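Local coordinates for sortase family protein (Streptococcus agalactiae, PDB 4D7W) that probably acts as a pilus-specific class C sortase, a cysteine transpeptidase taking part in the assembly of type 2b pili on the bacterial surface, at residues Arg26-Asn31 against Leu98-Asp103; Gly64-Pro69 against Asp131-Ser136; Leu75-Gly80 against Thr88-Leu93. All blocks are in the same frame, centred on the assembly; numbering follows the deposited sequence.

From the N terminus, the chain passes helix 3-13 and then helix 17-31, whose end Arg26-Asn31 is tied by interaction 1 to the loop Leu98-Asp103, closing a loop of 66 intervening residues. Inside that span begins interaction 2, where strand 62-68 meets strand 132-137; its second segment lies beyond Asp103, so interactions 1 and 2 cross. Interaction 3 closes the shortest loop, from strand 73-79 through helix 83-86 to strand 90-92, and falls within the loops of both others. Interactions 2 and 3 share one sheet, with Gly64 O 2.7 Å from Leu77 N. Interaction 1 attaches helix 17-31 to the loop between strands 90-92 and 105-115, where Pro99 packs against Val135 and His92.

Interaction 1: Arg26-Asn31 against Leu98-Asp103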
# COMPACT_ATOMS: atom_id res chain seq x y z
N ARG A 26 7.76 -1.77 -15.72
CA ARG A 26 7.66 -3.12 -15.17
C ARG A 26 6.54 -3.26 -14.14
O ARG A 26 5.86 -4.28 -14.06
CB ARG A 26 8.99 -3.53 -14.52
CG ARG A 26 10.13 -3.79 -15.52
CD ARG A 26 11.30 -4.49 -14.82
NE ARG A 26 10.99 -5.89 -14.51
CZ ARG A 26 10.95 -6.41 -13.28
NH1 ARG A 26 11.21 -5.66 -12.22
NH2 ARG A 26 10.66 -7.70 -13.12
N ALA A 27 6.35 -2.22 -13.34
CA ALA A 27 5.30 -2.28 -12.31
C ALA A 27 3.94 -2.20 -12.97
O ALA A 27 3.02 -2.88 -12.57
CB ALA A 27 5.49 -1.16 -11.29
N LYS A 28 3.83 -1.40 -14.04
CA LYS A 28 2.58 -1.33 -14.78
C LYS A 28 2.26 -2.66 -15.44
O LYS A 28 1.12 -3.12 -15.42
CB LYS A 28 2.64 -0.22 -15.82
CG LYS A 28 2.73 1.16 -15.22
CD LYS A 28 2.59 2.20 -16.31
CE LYS A 28 2.59 3.59 -15.74
NZ LYS A 28 2.49 4.57 -16.86
N GLU A 29 3.27 -3.26 -16.04
CA GLU A 29 3.08 -4.56 -16.66
C GLU A 29 2.61 -5.56 -15.61
O GLU A 29 1.68 -6.32 -15.82
CB GLU A 29 4.37 -5.03 -17.32
CG GLU A 29 4.17 -6.13 -18.30
CD GLU A 29 3.40 -5.67 -19.52
OE1 GLU A 29 3.25 -4.44 -19.72
OE2 GLU A 29 2.94 -6.55 -20.28
N TYR A 30 3.28 -5.54 -14.46
CA TYR A 30 2.90 -6.41 -13.35
C TYR A 30 1.43 -6.25 -12.97
O TYR A 30 0.69 -7.22 -12.89
CB TYR A 30 3.79 -6.11 -12.15
CG TYR A 30 3.55 -7.00 -10.95
CD1 TYR A 30 4.25 -8.20 -10.78
CD2 TYR A 30 2.65 -6.62 -9.95
CE1 TYR A 30 4.05 -9.00 -9.67
CE2 TYR A 30 2.44 -7.42 -8.83
CZ TYR A 30 3.15 -8.61 -8.70
OH TYR A 30 2.94 -9.39 -7.59
N ASN A 31 1.00 -5.01 -12.76
CA ASN A 31 -0.37 -4.75 -12.32
C ASN A 31 -1.43 -5.07 -13.38
O ASN A 31 -2.63 -5.07 -13.10
CB ASN A 31 -0.51 -3.29 -11.89
CG ASN A 31 -0.31 -3.11 -10.40
OD1 ASN A 31 0.11 -4.03 -9.70
ND2 ASN A 31 -0.61 -1.91 -9.91
N LEU A 98 0.30 -3.69 -6.97
CA LEU A 98 1.28 -2.67 -6.54
C LEU A 98 0.58 -1.32 -6.35
O LEU A 98 -0.35 -1.01 -7.09
CB LEU A 98 2.43 -2.53 -7.57
CG LEU A 98 3.21 -3.82 -7.80
CD1 LEU A 98 4.15 -3.73 -9.03
CD2 LEU A 98 3.97 -4.19 -6.53
N PRO A 99 1.03 -0.52 -5.37
CA PRO A 99 0.38 0.75 -5.01
C PRO A 99 0.53 1.88 -6.03
O PRO A 99 0.34 3.03 -5.66
CB PRO A 99 1.06 1.12 -3.68
CG PRO A 99 2.37 0.40 -3.72
CD PRO A 99 2.06 -0.90 -4.39
N ILE A 100 0.86 1.59 -7.28
CA ILE A 100 0.81 2.62 -8.33
C ILE A 100 -0.54 2.59 -9.06
O ILE A 100 -0.75 3.30 -10.04
CB ILE A 100 1.94 2.44 -9.34
CG1 ILE A 100 1.85 1.05 -10.00
CG2 ILE A 100 3.29 2.63 -8.66
CD1 ILE A 100 2.55 0.96 -11.35
N GLY A 101 -1.45 1.73 -8.61
CA GLY A 101 -2.76 1.66 -9.23
C GLY A 101 -2.71 1.25 -10.69
O GLY A 101 -1.80 0.52 -11.11
N GLY A 102 -3.67 1.76 -11.47
CA GLY A 102 -3.86 1.36 -12.85
C GLY A 102 -5.29 0.84 -12.96
O GLY A 102 -5.95 0.62 -11.96
N ASP A 103 -5.77 0.65 -14.18
CA ASP A 103 -7.10 0.10 -14.38
C ASP A 103 -7.21 -1.32 -13.81
O ASP A 103 -6.28 -2.13 -13.95
CB ASP A 103 -7.44 0.11 -15.87
CG ASP A 103 -8.75 -0.60 -16.17
OD1 ASP A 103 -9.81 0.03 -16.01
OD2 ASP A 103 -8.71 -1.79 -16.57
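Asn31 meets Leu98 and Gly101 through a first torsion of -94°, well away from a staggered value, followed by a second of 11°; together they set the amide across the backbone of the loop. Each half of the amide is then used. Asn31 OD1 takes the N-H of Leu98 at 2.8 Å from Leu98 N, on a lone pair and in the carbonyl plane, although the bond is bent at the hydrogen (140°). Asn31 ND2 gives one hydrogen to Leu98 O and the other to Gly101 O, both 3.0 Å from ND2 and both nearly in the amide plane. The group therefore pairs with the N-H and C=O of one residue while gripping a second carbonyl, and these three bonds should fix its rotation.

Residues Leu98 to Gly101 form a beta turn, closed by a weak bond from Gly101 N to Leu98 O, in the loop between strands 90-92 and 105-115 of the sortase fold. The asparagine ties this turn to helix 17-31 of the N-terminal region.

Beside the polar grip lies an apolar layer. Leu98 CD1 enters between Ala27 CB, 3.7 Å from it, and Tyr30 CD2, 3.4 Å from it, approaching the ring obliquely with the two side chains at about a right angle. Ile100 CD1 also reaches Ala27 CB, at 3.6 Å and roughly at right angles to the approach of Leu98 CD1, and touches Lys28 CG, 3.9 Å away. Tyr51 of helix 45-52 packs on both Tyr30 and Leu98, while Ile137 contacts Ile100.

Interaction 2: Gly64-Pro69 against Asp131-Ser136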
# COMPACT_ATOMS: atom_id res chain seq x y z
N GLY A 64 8.54 3.10 -1.30
CA GLY A 64 8.06 4.47 -1.26
C GLY A 64 7.42 4.75 0.10
O GLY A 64 7.77 4.11 1.08
N TYR A 65 6.52 5.72 0.16
CA TYR A 65 5.96 6.10 1.44
C TYR A 65 4.55 6.64 1.28
O TYR A 65 4.19 7.16 0.22
CB TYR A 65 6.85 7.13 2.14
CG TYR A 65 7.08 8.44 1.40
CD1 TYR A 65 8.11 8.56 0.46
CD2 TYR A 65 6.30 9.56 1.67
CE1 TYR A 65 8.33 9.77 -0.21
CE2 TYR A 65 6.51 10.77 1.00
CZ TYR A 65 7.52 10.87 0.07
OH TYR A 65 7.73 12.07 -0.59
N ILE A 66 3.77 6.51 2.34
CA ILE A 66 2.39 6.94 2.35
C ILE A 66 2.22 8.16 3.25
O ILE A 66 2.89 8.28 4.27
CB ILE A 66 1.45 5.81 2.82
CG1 ILE A 66 -0.01 6.26 2.73
CG2 ILE A 66 1.81 5.37 4.24
CD1 ILE A 66 -0.99 5.18 3.17
N SER A 67 1.34 9.06 2.84
CA SER A 67 1.08 10.31 3.56
C SER A 67 -0.40 10.46 3.83
O SER A 67 -1.21 10.39 2.89
CB SER A 67 1.57 11.52 2.77
OG SER A 67 2.97 11.52 2.65
N ILE A 68 -0.75 10.67 5.09
CA ILE A 68 -2.14 10.83 5.50
C ILE A 68 -2.24 12.06 6.38
O ILE A 68 -2.33 11.94 7.61
CB ILE A 68 -2.66 9.60 6.25
CG1 ILE A 68 -2.21 8.32 5.55
CG2 ILE A 68 -4.18 9.66 6.38
CD1 ILE A 68 -2.66 7.07 6.24
N PRO A 69 -2.23 13.24 5.75
CA PRO A 69 -2.19 14.56 6.37
C PRO A 69 -3.18 14.72 7.50
O PRO A 69 -2.85 15.36 8.49
CB PRO A 69 -2.54 15.50 5.21
CG PRO A 69 -1.98 14.80 4.02
CD PRO A 69 -2.21 13.33 4.27
N ASP A 131 -12.01 12.04 2.57
CA ASP A 131 -10.63 12.36 2.93
C ASP A 131 -9.68 11.77 1.90
O ASP A 131 -10.03 10.82 1.21
CB ASP A 131 -10.30 11.83 4.33
CG ASP A 131 -11.06 12.59 5.43
OD1 ASP A 131 -11.49 13.73 5.17
OD2 ASP A 131 -11.23 12.04 6.53
N HIS A 132 -8.48 12.33 1.81
CA HIS A 132 -7.45 11.87 0.85
C HIS A 132 -6.19 11.35 1.53
O HIS A 132 -5.82 11.80 2.61
CB HIS A 132 -7.02 13.00 -0.10
CG HIS A 132 -8.10 13.53 -0.99
ND1 HIS A 132 -7.83 14.25 -2.14
CD2 HIS A 132 -9.45 13.45 -0.91
CE1 HIS A 132 -8.96 14.58 -2.73
NE2 HIS A 132 -9.96 14.11 -2.00
N TRP A 133 -5.50 10.43 0.87
CA TRP A 133 -4.08 10.19 1.16
C TRP A 133 -3.30 10.05 -0.15
O TRP A 133 -3.87 10.00 -1.25
CB TRP A 133 -3.89 8.95 2.05
CG TRP A 133 -4.15 7.63 1.39
CD1 TRP A 133 -3.24 6.88 0.70
CD2 TRP A 133 -5.37 6.89 1.39
NE1 TRP A 133 -3.83 5.72 0.25
CE2 TRP A 133 -5.14 5.70 0.67
CE3 TRP A 133 -6.64 7.11 1.94
CZ2 TRP A 133 -6.13 4.74 0.46
CZ3 TRP A 133 -7.63 6.15 1.74
CH2 TRP A 133 -7.37 4.98 1.00
N THR A 134 -1.98 10.06 -0.04
CA THR A 134 -1.12 9.87 -1.20
C THR A 134 -0.05 8.84 -0.88
O THR A 134 0.36 8.68 0.28
CB THR A 134 -0.43 11.17 -1.63
OG1 THR A 134 0.44 11.62 -0.58
CG2 THR A 134 -1.45 12.26 -1.94
N VAL A 135 0.36 8.10 -1.90
CA VAL A 135 1.55 7.28 -1.83
C VAL A 135 2.53 7.89 -2.82
O VAL A 135 2.15 8.31 -3.92
CB VAL A 135 1.27 5.78 -2.13
CG1 VAL A 135 0.36 5.17 -1.06
CG2 VAL A 135 0.62 5.64 -3.46
N SER A 136 3.79 7.99 -2.40
CA SER A 136 4.83 8.56 -3.24
C SER A 136 5.75 7.44 -3.63
O SER A 136 6.25 6.73 -2.77
CB SER A 136 5.57 9.66 -2.49
OG SER A 136 4.64 10.61 -2.00
O HOH W 1 3.01 10.35 -0.07
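Tyr65 lays its ring over Ser136: Ser136 CB stands 3.7 Å from the centroid of the Tyr65 ring and 21° off its normal, a CH-pi contact displaced toward the rim at CZ. The tyrosine's first torsion of 60° makes this possible, placing CG between the backbone N and carbonyl carbon and folding the ring across the neighbouring strand. Further along the same face, Ser67 and Thr134 form the next pair, with Ser67 CB 3.5 Å from Thr134 OG1.

Ile66, Val135 and Trp133 occupy the other face. Ile66 extends CD1 to Trp133 CD1 at 3.7 Å, meeting the indole obliquely, while Ile66 CG1 sits 4.0 Å from Val135 CG1. Ile68 runs alongside Trp133, pointing the same way, and Leu171 of strand 167-175 packs against Ile66, Ile68 and Trp133.

This alternation is that of an antiparallel pair in the sortase beta-barrel, the two strand axes lying at 166°. Tyr65 with Ser136 and Ser67 with Thr134 are hydrogen-bonded pairs, two bonds each; the shortest are Ser136 N to Tyr65 O and Ser67 N to Thr134 O, both 2.8 Å. Ile66 with Val135 is the non-hydrogen-bonded pair between them.

A water bridges the hydroxyl face, 3.0 Å from Ser67 OG and 2.9 Å from Thr134 OG1. On this partly exposed side it supplements the backbone ladder with a second, solvent-borne link between the strands. On the buried side the bond from Trp133 NE1 to Gln169 gives the indole N-H a partner within an otherwise apolar layer, so that face can join strand 167-175 without burying an unsatisfied donor.

Interaction 3: Leu75-Gly80 against Thr88-Leu93; sequences LPLYHG and TSIGHL
A parallel strand pairing joins Leu75-Gly80 to Thr88-Leu93, the two strands of a beta-alpha-beta unit whose crossover carries the short helix 83-86, within the sortase domain. The strand axes diverge by 33°, and the pairing is short. Three backbone bonds define it: Ile90 N to Pro76 O at 3.2 Å, Tyr78 N to Ile90 O at 2.9 Å, and His92 N to Tyr78 O, also 2.9 Å but bent to 141° at the hydrogen. Ile90 thus bonds to residues on both sides of its partner Leu77, as a parallel ladder requires.

The two branches of the Ile90 side chain meet two leucines. With the first torsion at -55°, Ile90 CG1 stands beside the backbone N and carries Ile90 CD1 to within 3.6 Å of Leu75 CD1, the two chains meeting at about a right angle. The other branch, Ile90 CG2, presses on Leu77 CD2 at 3.4 Å, closer than usual for two methyl carbons and a sign of tight packing.

Ser89, just before the strand, lies next to Tyr78 and Pro76. Ser89 OG lies 3.3 Å from Tyr78 CE1, oblique to the ring, and 3.5 Å from Pro76 CG.

Beyond the pair, helix 3-13 covers Pro76 and Tyr78 through Ala4, while His79 and His92 both meet the ring of Tyr51 from helix 45-52, whose hydroxyl bonds to His92 ND1. Strand 62-68 flanks Leu75-His79 on one side, and strand 105-115 continues the sheet past Gly91 through a backbone bond with Ser110.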
# COMPACT_ATOMS: atom_id res chain seq x y z
N LEU A 75 4.86 7.45 6.51
CA LEU A 75 5.59 6.22 6.80
C LEU A 75 6.06 5.54 5.54
O LEU A 75 5.40 5.62 4.50
CB LEU A 75 4.73 5.24 7.60
CG LEU A 75 4.37 5.56 9.05
CD1 LEU A 75 3.26 4.63 9.51
CD2 LEU A 75 5.57 5.42 9.94
N PRO A 76 7.21 4.85 5.63
CA PRO A 76 7.72 4.06 4.50
C PRO A 76 6.89 2.80 4.26
O PRO A 76 6.42 2.19 5.22
CB PRO A 76 9.15 3.70 4.95
CG PRO A 76 9.12 3.77 6.46
CD PRO A 76 8.12 4.86 6.79
N LEU A 77 6.71 2.45 2.99
CA LEU A 77 5.94 1.28 2.55
C LEU A 77 6.87 0.15 2.14
O LEU A 77 7.71 0.36 1.27
CB LEU A 77 5.06 1.60 1.34
CG LEU A 77 3.83 2.46 1.51
CD1 LEU A 77 3.16 2.63 0.15
CD2 LEU A 77 2.89 1.82 2.51
N TYR A 78 6.69 -1.04 2.70
CA TYR A 78 7.57 -2.15 2.33
C TYR A 78 6.83 -3.29 1.62
O TYR A 78 5.63 -3.48 1.80
CB TYR A 78 8.29 -2.67 3.57
CG TYR A 78 9.35 -1.72 4.10
CD1 TYR A 78 9.01 -0.70 4.98
CD2 TYR A 78 10.68 -1.83 3.70
CE1 TYR A 78 9.97 0.19 5.46
CE2 TYR A 78 11.64 -0.94 4.17
CZ TYR A 78 11.27 0.06 5.05
OH TYR A 78 12.19 0.95 5.53
N HIS A 79 7.58 -4.07 0.83
CA HIS A 79 7.09 -5.35 0.31
C HIS A 79 6.63 -6.26 1.44
O HIS A 79 7.35 -6.45 2.42
CB HIS A 79 8.17 -6.08 -0.50
CG HIS A 79 8.50 -5.45 -1.82
ND1 HIS A 79 9.32 -4.36 -1.95
CD2 HIS A 79 8.12 -5.78 -3.08
CE1 HIS A 79 9.45 -4.04 -3.23
NE2 HIS A 79 8.73 -4.89 -3.94
N GLY A 80 5.45 -6.85 1.31
CA GLY A 80 5.03 -7.91 2.21
C GLY A 80 4.58 -7.37 3.55
O GLY A 80 4.65 -6.18 3.80
N THR A 88 7.54 -1.35 12.54
CA THR A 88 7.87 0.07 12.42
C THR A 88 7.34 0.76 11.16
O THR A 88 7.48 1.98 11.02
CB THR A 88 9.40 0.28 12.42
OG1 THR A 88 9.97 -0.36 11.27
CG2 THR A 88 10.01 -0.29 13.70
N SER A 89 6.75 0.00 10.25
CA SER A 89 6.34 0.58 8.97
C SER A 89 5.03 0.02 8.48
O SER A 89 4.37 -0.76 9.16
CB SER A 89 7.42 0.35 7.92
OG SER A 89 8.64 0.92 8.35
N ILE A 90 4.66 0.42 7.27
CA ILE A 90 3.46 -0.09 6.65
C ILE A 90 3.83 -1.18 5.66
O ILE A 90 4.82 -1.05 4.94
CB ILE A 90 2.69 1.04 5.94
CG1 ILE A 90 2.40 2.19 6.92
CG2 ILE A 90 1.41 0.50 5.32
CD1 ILE A 90 1.60 1.76 8.15
N GLY A 91 3.05 -2.24 5.64
CA GLY A 91 3.32 -3.35 4.74
C GLY A 91 2.36 -3.37 3.58
O GLY A 91 1.22 -2.91 3.68
N HIS A 92 2.82 -3.91 2.46
CA HIS A 92 1.94 -4.11 1.31
C HIS A 92 1.56 -5.59 1.19
O HIS A 92 2.43 -6.44 1.13
CB HIS A 92 2.61 -3.60 0.04
CG HIS A 92 1.91 -4.02 -1.21
ND1 HIS A 92 2.30 -5.11 -1.95
CD2 HIS A 92 0.83 -3.50 -1.84
CE1 HIS A 92 1.49 -5.25 -2.98
NE2 HIS A 92 0.59 -4.28 -2.94
N LEU A 93 0.26 -5.90 1.16
CA LEU A 93 -0.20 -7.30 1.06
C LEU A 93 0.27 -7.93 -0.26
O LEU A 93 -0.11 -7.48 -1.34
CB LEU A 93 -1.72 -7.39 1.17
CG LEU A 93 -2.30 -8.77 1.49
CD1 LEU A 93 -1.77 -9.29 2.81
CD2 LEU A 93 -3.83 -8.74 1.54